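Side-chain contacts in insecticyanin-A (Manduca sexta, PDB 1Z24), which binds the bile pigment biliverdin IX gamma in a lipocalin barrel, giving a blue protein that, mixed with lipoprotein-bound carotenes, colours hornworms green for camouflage: residues P10-V15 and I115-D120; K111-N116 and D150-T155. One frame throughout, in Å; residues are numbered along the deposited sequence.

Interaction 1: P10-V15 and I115-D120. With BLV (biliverdin IX gamma chromophore), chain B.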
ATOM      1  N   PRO A  10      -3.680  -1.698  -2.527  1.00 29.05           N
ATOM      2  CA  PRO A  10      -3.454  -0.545  -1.669  1.00 28.92           C
ATOM      3  C   PRO A  10      -4.465   0.549  -1.882  1.00 22.10           C
ATOM      4  O   PRO A  10      -5.236   0.588  -2.867  1.00 27.60           O
ATOM      5  CB  PRO A  10      -2.191   0.153  -2.144  1.00 21.52           C
ATOM      6  CG  PRO A  10      -2.004  -0.401  -3.534  1.00 25.24           C
ATOM      7  CD  PRO A  10      -2.553  -1.815  -3.442  1.00 24.10           C
ATOM      8  N   ASP A  11      -4.446   1.476  -0.941  1.00 25.49           N
ATOM      9  CA  ASP A  11      -5.378   2.569  -1.087  1.00 20.08           C
ATOM     10  C   ASP A  11      -4.870   3.405  -2.256  1.00 25.91           C
ATOM     11  O   ASP A  11      -3.672   3.593  -2.446  1.00 29.69           O
ATOM     12  CB  ASP A  11      -5.321   3.378   0.203  1.00 30.55           C
ATOM     13  CG  ASP A  11      -6.253   4.614   0.308  1.00 45.57           C
ATOM     14  OD1 ASP A  11      -6.050   5.522   1.113  1.00 72.15           O
ATOM     15  OD2 ASP A  11      -7.275   4.619  -0.546  1.00 41.02           O
ATOM     16  N   VAL A  12      -5.771   3.899  -3.054  1.00 27.99           N
ATOM     17  CA  VAL A  12      -5.422   4.730  -4.195  1.00 30.71           C
ATOM     18  C   VAL A  12      -6.621   5.606  -4.560  1.00 23.38           C
ATOM     19  O   VAL A  12      -7.769   5.219  -4.423  1.00 26.62           O
ATOM     20  CB  VAL A  12      -5.009   3.858  -5.352  1.00 43.33           C
ATOM     21  CG1 VAL A  12      -6.046   2.836  -5.464  1.00 35.18           C
ATOM     22  CG2 VAL A  12      -5.284   4.682  -6.570  1.00 48.79           C
ATOM     23  N   LYS A  13      -6.380   6.808  -4.994  1.00 28.43           N
ATOM     24  CA  LYS A  13      -7.450   7.725  -5.370  1.00 24.62           C
ATOM     25  C   LYS A  13      -7.153   8.225  -6.759  1.00 30.61           C
ATOM     26  O   LYS A  13      -6.087   8.750  -6.983  1.00 29.26           O
ATOM     27  CB  LYS A  13      -7.447   8.917  -4.419  1.00 23.66           C
ATOM     28  CG  LYS A  13      -8.454   9.973  -4.802  1.00 31.16           C
ATOM     29  CD  LYS A  13      -8.309  11.342  -4.110  1.00 25.08           C
ATOM     30  CE  LYS A  13      -7.273  12.212  -4.825  1.00 32.54           C
ATOM     31  NZ  LYS A  13      -7.506  12.484  -6.272  1.00 28.59           N
ATOM     32  N   PRO A  14      -8.066   8.033  -7.691  1.00 29.79           N
ATOM     33  CA  PRO A  14      -7.893   8.439  -9.057  1.00 21.56           C
ATOM     34  C   PRO A  14      -8.003   9.938  -9.231  1.00 34.13           C
ATOM     35  O   PRO A  14      -8.250  10.655  -8.284  1.00 24.96           O
ATOM     36  CB  PRO A  14      -8.976   7.732  -9.827  1.00 29.52           C
ATOM     37  CG  PRO A  14     -10.024   7.298  -8.813  1.00 23.46           C
ATOM     38  CD  PRO A  14      -9.390   7.503  -7.465  1.00 21.58           C
ATOM     39  N   VAL A  15      -7.797  10.392 -10.452  1.00 20.82           N
ATOM     40  CA  VAL A  15      -7.850  11.795 -10.757  1.00 26.09           C
ATOM     41  C   VAL A  15      -9.173  12.484 -10.397  1.00 25.16           C
ATOM     42  O   VAL A  15     -10.261  11.927 -10.544  1.00 28.32           O
ATOM     43  CB  VAL A  15      -7.468  11.983 -12.237  1.00 41.36           C
ATOM     44  CG1 VAL A  15      -8.565  11.408 -13.112  1.00 21.55           C
ATOM     45  CG2 VAL A  15      -7.326  13.478 -12.578  1.00 29.18           C
ATOM     46  N   ILE A 115      -2.553   8.233 -17.468  1.00 27.80           N
ATOM     47  CA  ILE A 115      -1.948   7.143 -16.702  1.00 20.37           C
ATOM     48  C   ILE A 115      -3.120   6.412 -16.050  1.00 21.27           C
ATOM     49  O   ILE A 115      -3.786   6.949 -15.138  1.00 27.83           O
ATOM     50  CB  ILE A 115      -0.868   7.546 -15.713  1.00 28.36           C
ATOM     51  CG1 ILE A 115       0.231   8.291 -16.456  1.00 27.33           C
ATOM     52  CG2 ILE A 115      -0.251   6.336 -15.047  1.00 22.76           C
ATOM     53  CD1 ILE A 115       1.099   9.040 -15.450  1.00 45.51           C
ATOM     54  N   ASN A 116      -3.386   5.196 -16.563  1.00 19.59           N
ATOM     55  CA  ASN A 116      -4.483   4.319 -16.114  1.00 19.76           C
ATOM     56  C   ASN A 116      -3.976   3.148 -15.303  1.00 30.13           C
ATOM     57  O   ASN A 116      -2.846   2.707 -15.486  1.00 22.08           O
ATOM     58  CB  ASN A 116      -5.318   3.829 -17.320  1.00 25.73           C
ATOM     59  CG  ASN A 116      -6.264   4.902 -17.825  1.00 21.58           C
ATOM     60  OD1 ASN A 116      -7.217   4.627 -18.531  1.00 35.17           O
ATOM     61  ND2 ASN A 116      -6.007   6.080 -17.474  1.00 24.48           N
ATOM     62  N   TYR A 117      -4.812   2.649 -14.409  1.00 22.58           N
ATOM     63  CA  TYR A 117      -4.376   1.549 -13.571  1.00 24.71           C
ATOM     64  C   TYR A 117      -5.511   0.713 -13.028  1.00 26.97           C
ATOM     65  O   TYR A 117      -6.626   1.097 -13.133  1.00 21.05           O
ATOM     66  CB  TYR A 117      -3.819   2.325 -12.360  1.00 20.44           C
ATOM     67  CG  TYR A 117      -3.601   1.655 -10.988  1.00 26.82           C
ATOM     68  CD1 TYR A 117      -2.323   1.224 -10.622  1.00 28.66           C
ATOM     69  CD2 TYR A 117      -4.651   1.509 -10.078  1.00 25.91           C
ATOM     70  CE1 TYR A 117      -2.059   0.639  -9.379  1.00 28.27           C
ATOM     71  CE2 TYR A 117      -4.409   0.940  -8.826  1.00 24.36           C
ATOM     72  CZ  TYR A 117      -3.121   0.518  -8.485  1.00 27.61           C
ATOM     73  OH  TYR A 117      -2.899  -0.028  -7.261  1.00 29.66           O
ATOM     74  N   ASN A 118      -5.216  -0.440 -12.460  1.00 27.07           N
ATOM     75  CA  ASN A 118      -6.209  -1.312 -11.853  1.00 24.90           C
ATOM     76  C   ASN A 118      -5.478  -2.244 -10.891  1.00 36.27           C
ATOM     77  O   ASN A 118      -4.281  -2.402 -11.003  1.00 22.96           O
ATOM     78  CB  ASN A 118      -7.304  -1.983 -12.666  1.00 15.15           C
ATOM     79  CG  ASN A 118      -6.985  -3.426 -12.980  1.00 14.85           C
ATOM     80  OD1 ASN A 118      -5.938  -3.754 -13.561  1.00 28.34           O
ATOM     81  ND2 ASN A 118      -7.926  -4.276 -12.656  1.00 27.77           N
ATOM     82  N   CYS A 119      -6.196  -2.801  -9.944  1.00 27.55           N
ATOM     83  CA  CYS A 119      -5.706  -3.693  -8.923  1.00 19.89           C
ATOM     84  C   CYS A 119      -6.762  -4.737  -8.793  1.00 28.44           C
ATOM     85  O   CYS A 119      -7.915  -4.438  -8.553  1.00 22.98           O
ATOM     86  CB  CYS A 119      -5.426  -2.979  -7.558  1.00 18.29           C
ATOM     87  SG  CYS A 119      -4.646  -4.193  -6.447  1.00 25.23           S
ATOM     88  N   ASP A 120      -6.354  -5.962  -9.002  1.00 28.06           N
ATOM     89  CA  ASP A 120      -7.225  -7.126  -8.953  1.00 26.91           C
ATOM     90  C   ASP A 120      -6.836  -8.031  -7.794  1.00 34.26           C
ATOM     91  O   ASP A 120      -5.749  -8.631  -7.801  1.00 24.27           O
ATOM     92  CB  ASP A 120      -6.987  -7.829 -10.296  1.00 26.77           C
ATOM     93  CG  ASP A 120      -7.974  -8.935 -10.593  1.00 39.12           C
ATOM     94  OD1 ASP A 120      -8.410  -9.128 -11.716  1.00 27.54           O
ATOM     95  OD2 ASP A 120      -8.359  -9.647  -9.564  1.00 26.92           O
TER
HETATM   96  NA  BLV B 195      -8.136  -4.465 -19.761  1.00 24.15           N
HETATM   97  C1A BLV B 195      -8.364  -5.472 -18.885  1.00 24.98           C
HETATM   98  C2A BLV B 195      -8.784  -5.016 -17.570  1.00 28.95           C
HETATM   99  C3A BLV B 195      -8.826  -3.656 -17.656  1.00 17.72           C
HETATM  100  C4A BLV B 195      -8.407  -3.325 -19.032  1.00 21.30           C
HETATM  101  CMA BLV B 195      -9.142  -2.584 -16.545  1.00  8.95           C
HETATM  102  OA  BLV B 195      -8.237  -6.638 -19.190  1.00 24.83           O
HETATM  103  CAA BLV B 195      -9.043  -5.868 -16.395  1.00 21.36           C
HETATM  104  CBA BLV B 195      -7.665  -6.222 -15.919  1.00 20.54           C
HETATM  105  CGA BLV B 195      -7.782  -7.275 -14.818  1.00 26.58           C
HETATM  106  O1A BLV B 195      -7.660  -6.998 -13.656  1.00 21.39           O
HETATM  107  O2A BLV B 195      -8.038  -8.397 -15.124  1.00 28.06           O
HETATM  108  CHB BLV B 195      -8.286  -2.014 -19.489  1.00 24.83           C
HETATM  109  NB  BLV B 195      -7.642  -2.315 -21.828  1.00 22.06           N
HETATM  110  C1B BLV B 195      -7.732  -1.565 -20.676  1.00 23.55           C
HETATM  111  C2B BLV B 195      -7.210  -0.237 -20.883  1.00 18.21           C
HETATM  112  C3B BLV B 195      -6.806  -0.203 -22.153  1.00 32.10           C
HETATM  113  C4B BLV B 195      -7.067  -1.522 -22.741  1.00 32.87           C
HETATM  114  CMB BLV B 195      -7.155   0.883 -19.855  1.00 18.64           C
HETATM  115  CAB BLV B 195      -6.176   0.965 -22.850  1.00 30.14           C
HETATM  116  CBB BLV B 195      -5.133   0.618 -23.672  1.00 27.45           C
HETATM  117  CHC BLV B 195      -6.814  -1.834 -24.084  1.00 19.54           C
HETATM  118  NC  BLV B 195      -7.363  -4.173 -24.400  1.00 23.44           N
HETATM  119  C1C BLV B 195      -7.117  -2.920 -24.853  1.00 32.16           C
HETATM  120  C2C BLV B 195      -7.169  -2.864 -26.323  1.00 21.57           C
HETATM  121  C3C BLV B 195      -7.483  -4.059 -26.828  1.00 33.68           C
HETATM  122  C4C BLV B 195      -7.612  -4.917 -25.581  1.00 24.84           C
HETATM  123  CMC BLV B 195      -7.012  -1.641 -27.097  1.00 22.62           C
HETATM  124  CAC BLV B 195      -7.662  -4.610 -28.256  1.00 26.95           C
HETATM  125  CBC BLV B 195      -8.442  -5.693 -28.487  1.00 20.73           C
HETATM  126  CHD BLV B 195      -7.850  -6.336 -25.582  1.00 28.77           C
HETATM  127  ND  BLV B 195      -9.207  -6.494 -23.523  1.00 25.23           N
HETATM  128  C1D BLV B 195      -8.585  -7.066 -24.670  1.00 32.09           C
HETATM  129  C2D BLV B 195      -8.888  -8.529 -24.734  1.00 31.24           C
HETATM  130  C3D BLV B 195      -9.675  -8.835 -23.647  1.00 38.77           C
HETATM  131  C4D BLV B 195      -9.856  -7.578 -22.944  1.00 32.57           C
HETATM  132  CMD BLV B 195      -8.421  -9.522 -25.754  1.00 24.53           C
HETATM  133  OD  BLV B 195     -10.521  -7.479 -21.940  1.00 27.26           O
HETATM  134  CAD BLV B 195     -10.234 -10.157 -23.299  1.00 21.94           C
HETATM  135  CBD BLV B 195     -11.698 -10.167 -23.695  1.00 20.54           C
HETATM  136  CGD BLV B 195     -12.427 -11.454 -23.160  1.00 35.73           C
HETATM  137  O1D BLV B 195     -12.538 -12.407 -23.863  1.00 31.02           O
HETATM  138  O2D BLV B 195     -12.862 -11.513 -22.025  1.00 29.54           O
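Pro10 and Val12 meet Tyr117 and Cys119 in a small apolar contact on the outer side of the lipocalin barrel, where the loop after strand 3-6 passes over strand 113-122. No hydrogen bond joins the two segments, and they bury only 136 Å² between them. Tyr117 does most of the work. Its CG stands anti to the backbone N (chi1 161°), beside the carbonyl carbon, and from there the ring extends to where Val12 and Pro10 can both touch it. CG1 of Val12 comes to 4.2 Å from CE2 of Tyr117, meeting the ring obliquely. At the far end of the same ring, OH of Tyr117 lies 3.9 Å from CG of Pro10, a van der Waals contact with that one ring carbon of the proline. Two residues along the strand, SG of Cys119 is 4.4 Å from CD of Pro10. This sulfur is bonded to Cys9, so a disulfide ties the loop to the strand covalently right beside the proline.

Alternation along the strand sends neighbouring side chains to opposite faces. Tyr117 and Cys119 face the loop, while Asn116, Asn118 and Asp120 belong to the chromophore pocket. ND2 of Asn118 donates a nearly straight hydrogen bond (169°) to the propionate O1A of biliverdin, 2.9 Å away. OD1 of Asn118 is hydrogen-bonded to His131, which probably fixes which way the amide is flipped. OD1 of Asn116 lies 4.0 Å from the pigment methyl CMB and is hydrogen-bonded to Tyr88.

Around the contact, Tyr117 and Cys119 also pack on Ile130 of the antiparallel neighbour 127-136. Val12 touches Trp104 of strand 97-108, which pairs with 113-122 along its other edge, and Pro10 reaches Leu159 in the loop following helix 144-154.

Interaction 2: K111-N116 and D150-T155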
ATOM      1  N   LYS A 111      -5.356  16.213 -23.319  1.00 40.21           N
ATOM      2  CA  LYS A 111      -4.920  16.391 -24.701  1.00 30.87           C
ATOM      3  C   LYS A 111      -3.740  15.538 -25.074  1.00 26.66           C
ATOM      4  O   LYS A 111      -3.544  15.292 -26.247  1.00 32.52           O
ATOM      5  CB  LYS A 111      -4.305  17.748 -24.929  1.00 33.70           C
ATOM      6  CG  LYS A 111      -5.168  18.793 -24.343  1.00 39.43           C
ATOM      7  CD  LYS A 111      -6.310  19.113 -25.289  1.00 64.48           C
ATOM      8  CE  LYS A 111      -7.091  20.357 -24.870  1.00100.00           C
ATOM      9  NZ  LYS A 111      -8.287  20.073 -24.036  1.00100.00           N
ATOM     10  N   ASN A 112      -2.916  15.100 -24.128  1.00 24.33           N
ATOM     11  CA  ASN A 112      -1.771  14.311 -24.594  1.00 22.36           C
ATOM     12  C   ASN A 112      -1.486  12.974 -23.924  1.00 33.88           C
ATOM     13  O   ASN A 112      -1.013  12.058 -24.580  1.00 27.49           O
ATOM     14  CB  ASN A 112      -0.492  15.053 -24.165  1.00 30.86           C
ATOM     15  CG  ASN A 112      -0.539  16.406 -24.743  1.00 50.45           C
ATOM     16  OD1 ASN A 112      -0.583  16.548 -25.941  1.00 32.11           O
ATOM     17  ND2 ASN A 112      -0.634  17.389 -23.906  1.00 31.44           N
ATOM     18  N   TYR A 113      -1.697  12.870 -22.617  1.00 27.12           N
ATOM     19  CA  TYR A 113      -1.392  11.613 -21.954  1.00 30.80           C
ATOM     20  C   TYR A 113      -2.386  11.304 -20.853  1.00 27.68           C
ATOM     21  O   TYR A 113      -3.106  12.182 -20.325  1.00 26.79           O
ATOM     22  CB  TYR A 113       0.043  11.690 -21.295  1.00 19.96           C
ATOM     23  CG  TYR A 113      -0.025  12.470 -19.992  1.00 36.03           C
ATOM     24  CD1 TYR A 113      -0.301  11.853 -18.760  1.00 28.43           C
ATOM     25  CD2 TYR A 113       0.155  13.857 -20.005  1.00 24.93           C
ATOM     26  CE1 TYR A 113      -0.446  12.605 -17.590  1.00 33.02           C
ATOM     27  CE2 TYR A 113       0.038  14.631 -18.848  1.00 32.38           C
ATOM     28  CZ  TYR A 113      -0.272  13.990 -17.645  1.00 35.72           C
ATOM     29  OH  TYR A 113      -0.389  14.737 -16.527  1.00 34.72           O
ATOM     30  N   ALA A 114      -2.374  10.030 -20.510  1.00 26.03           N
ATOM     31  CA  ALA A 114      -3.181   9.501 -19.437  1.00 26.46           C
ATOM     32  C   ALA A 114      -2.426   8.361 -18.794  1.00 25.25           C
ATOM     33  O   ALA A 114      -1.743   7.609 -19.482  1.00 24.56           O
ATOM     34  CB  ALA A 114      -4.577   8.974 -19.797  1.00 17.93           C
ATOM     35  N   ILE A 115      -2.553   8.233 -17.468  1.00 27.80           N
ATOM     36  CA  ILE A 115      -1.948   7.143 -16.702  1.00 20.37           C
ATOM     37  C   ILE A 115      -3.120   6.412 -16.050  1.00 21.27           C
ATOM     38  O   ILE A 115      -3.786   6.949 -15.138  1.00 27.83           O
ATOM     39  CB  ILE A 115      -0.868   7.546 -15.713  1.00 28.36           C
ATOM     40  CG1 ILE A 115       0.231   8.291 -16.456  1.00 27.33           C
ATOM     41  CG2 ILE A 115      -0.251   6.336 -15.047  1.00 22.76           C
ATOM     42  CD1 ILE A 115       1.099   9.040 -15.450  1.00 45.51           C
ATOM     43  N   ASN A 116      -3.386   5.196 -16.563  1.00 19.59           N
ATOM     44  CA  ASN A 116      -4.483   4.319 -16.114  1.00 19.76           C
ATOM     45  C   ASN A 116      -3.976   3.148 -15.303  1.00 30.13           C
ATOM     46  O   ASN A 116      -2.846   2.707 -15.486  1.00 22.08           O
ATOM     47  CB  ASN A 116      -5.318   3.829 -17.320  1.00 25.73           C
ATOM     48  CG  ASN A 116      -6.264   4.902 -17.825  1.00 21.58           C
ATOM     49  OD1 ASN A 116      -7.217   4.627 -18.531  1.00 35.17           O
ATOM     50  ND2 ASN A 116      -6.007   6.080 -17.474  1.00 24.48           N
ATOM     51  N   ASP A 150       6.958  11.236 -17.078  1.00 29.04           N
ATOM     52  CA  ASP A 150       7.875  10.662 -16.149  1.00 23.33           C
ATOM     53  C   ASP A 150       7.822  11.280 -14.781  1.00 40.03           C
ATOM     54  O   ASP A 150       8.078  10.619 -13.786  1.00 26.91           O
ATOM     55  CB  ASP A 150       9.311  10.968 -16.554  1.00 32.24           C
ATOM     56  CG  ASP A 150       9.880  10.207 -17.716  1.00 51.12           C
ATOM     57  OD1 ASP A 150      10.871  10.661 -18.305  1.00 64.06           O
ATOM     58  OD2 ASP A 150       9.225   9.072 -18.022  1.00 41.56           O
ATOM     59  N   ASN A 151       7.543  12.551 -14.717  1.00 28.45           N
ATOM     60  CA  ASN A 151       7.517  13.171 -13.406  1.00 22.05           C
ATOM     61  C   ASN A 151       6.245  12.848 -12.655  1.00 25.73           C
ATOM     62  O   ASN A 151       6.229  12.735 -11.434  1.00 27.94           O
ATOM     63  CB  ASN A 151       7.625  14.651 -13.593  1.00 22.84           C
ATOM     64  CG  ASN A 151       9.080  15.079 -13.538  1.00 29.42           C
ATOM     65  OD1 ASN A 151       9.579  15.460 -12.469  1.00 29.78           O
ATOM     66  ND2 ASN A 151       9.778  15.015 -14.681  1.00 21.23           N
ATOM     67  N   VAL A 152       5.167  12.701 -13.399  1.00 33.15           N
ATOM     68  CA  VAL A 152       3.895  12.380 -12.784  1.00 30.51           C
ATOM     69  C   VAL A 152       3.963  10.943 -12.226  1.00 39.76           C
ATOM     70  O   VAL A 152       3.591  10.656 -11.041  1.00 30.00           O
ATOM     71  CB  VAL A 152       2.742  12.602 -13.790  1.00 24.44           C
ATOM     72  CG1 VAL A 152       1.467  11.926 -13.306  1.00 32.07           C
ATOM     73  CG2 VAL A 152       2.336  14.064 -13.873  1.00 22.22           C
ATOM     74  N   LEU A 153       4.438  10.065 -13.101  1.00 24.65           N
ATOM     75  CA  LEU A 153       4.591   8.674 -12.742  1.00 38.11           C
ATOM     76  C   LEU A 153       5.377   8.525 -11.465  1.00 31.57           C
ATOM     77  O   LEU A 153       5.018   7.754 -10.627  1.00 33.65           O
ATOM     78  CB  LEU A 153       5.486   7.918 -13.704  1.00 30.45           C
ATOM     79  CG  LEU A 153       4.689   7.094 -14.639  1.00 36.41           C
ATOM     80  CD1 LEU A 153       5.750   6.354 -15.373  1.00 38.22           C
ATOM     81  CD2 LEU A 153       3.768   6.116 -13.913  1.00 26.69           C
ATOM     82  N   LYS A 154       6.363   9.340 -11.336  1.00 26.68           N
ATOM     83  CA  LYS A 154       7.142   9.298 -10.140  1.00 28.59           C
ATOM     84  C   LYS A 154       6.303   9.509  -8.856  1.00 32.80           C
ATOM     85  O   LYS A 154       6.487   8.875  -7.826  1.00 29.20           O
ATOM     86  CB  LYS A 154       8.058  10.473 -10.276  1.00 40.02           C
ATOM     87  CG  LYS A 154       9.442  10.197  -9.805  1.00 30.87           C
ATOM     88  CD  LYS A 154      10.261  11.462  -9.545  1.00100.00           C
ATOM     89  CE  LYS A 154      11.406  11.307  -8.530  1.00 99.45           C
ATOM     90  NZ  LYS A 154      11.057  11.644  -7.123  1.00 29.68           N
ATOM     91  N   THR A 155       5.282  10.329  -8.948  1.00 24.78           N
ATOM     92  CA  THR A 155       4.502  10.498  -7.754  1.00 22.84           C
ATOM     93  C   THR A 155       3.701   9.262  -7.437  1.00 37.63           C
ATOM     94  O   THR A 155       3.080   9.157  -6.411  1.00 31.75           O
ATOM     95  CB  THR A 155       3.632  11.693  -7.832  1.00 32.18           C
ATOM     96  OG1 THR A 155       2.636  11.330  -8.757  1.00 23.42           O
ATOM     97  CG2 THR A 155       4.534  12.745  -8.477  1.00 24.42           C
TER
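Ile115 and Val152 are brought together by their torsions: CG1 of Ile115 lies anti to the carbonyl carbon (chi1 -57°), beside the backbone N, and the extended second torsion then carries CD1 to Val152, whose CG1 lies anti to its own backbone N (chi1 165°). The result is the helix-on-barrel packing of the lipocalin fold, in which the alpha-helix, here 144-154, lies against the outside of the antiparallel barrel. The axes of strand 113-116 and helix segment 150-154 run the same way within 23° and approach to 10.1 Å, a gap bridged by side chains alone.

CD1 of Ile115 forms the centre of the contact. It sits 3.6 Å from CG1 of Val152, the two side chains running antiparallel alongside each other, and 4.2 Å from CG of Leu153. The other branch of the isoleucine is also used: its CG2 is 4.2 Å from CD2 of Leu153. Both branches of Ile115 thus engage helix residues, and the leucine, whose CB does not point at the strand, touches it through CG and CD2.

Tyr113, two residues earlier on the same side of the strand, reaches Val152 with its phenol end, OH lying 3.9 Å from CG2. The two methyls of Val152 are therefore divided between Ile115 and Tyr113. The Tyr113 side chain packs on Val148 and Val149 as well, one turn back along the helix, and Val152 rests on Ala107 of the adjacent strand 97-108.

The main chain of Val152 has its own role: its carbonyl O accepts two bonds from Thr155, from backbone N at 2.7 Å and, in the carbonyl plane, from the side-chain OG1 at 2.6 Å.

How the interactions relate
Strand 113-122 is common to both contacts, and their centres lie 13 Å apart. Interaction 2 uses the beginning of the strand and interaction 1 its later part; the segments overlap at Ile115 and Asn116. Along the chain, loop 10-15 comes first, then the strand, then helix 144-154, so interaction 1 joins residues about 100 positions apart and interaction 2 spans a much shorter gap. Tyr113, Ile115, Tyr117 and Cys119 follow one another on a single side of the strand, covered first by the helix and then by the N-terminal loop. The other face of this strand serves the pigment pocket, so barrel exterior and chromophore site share one strand.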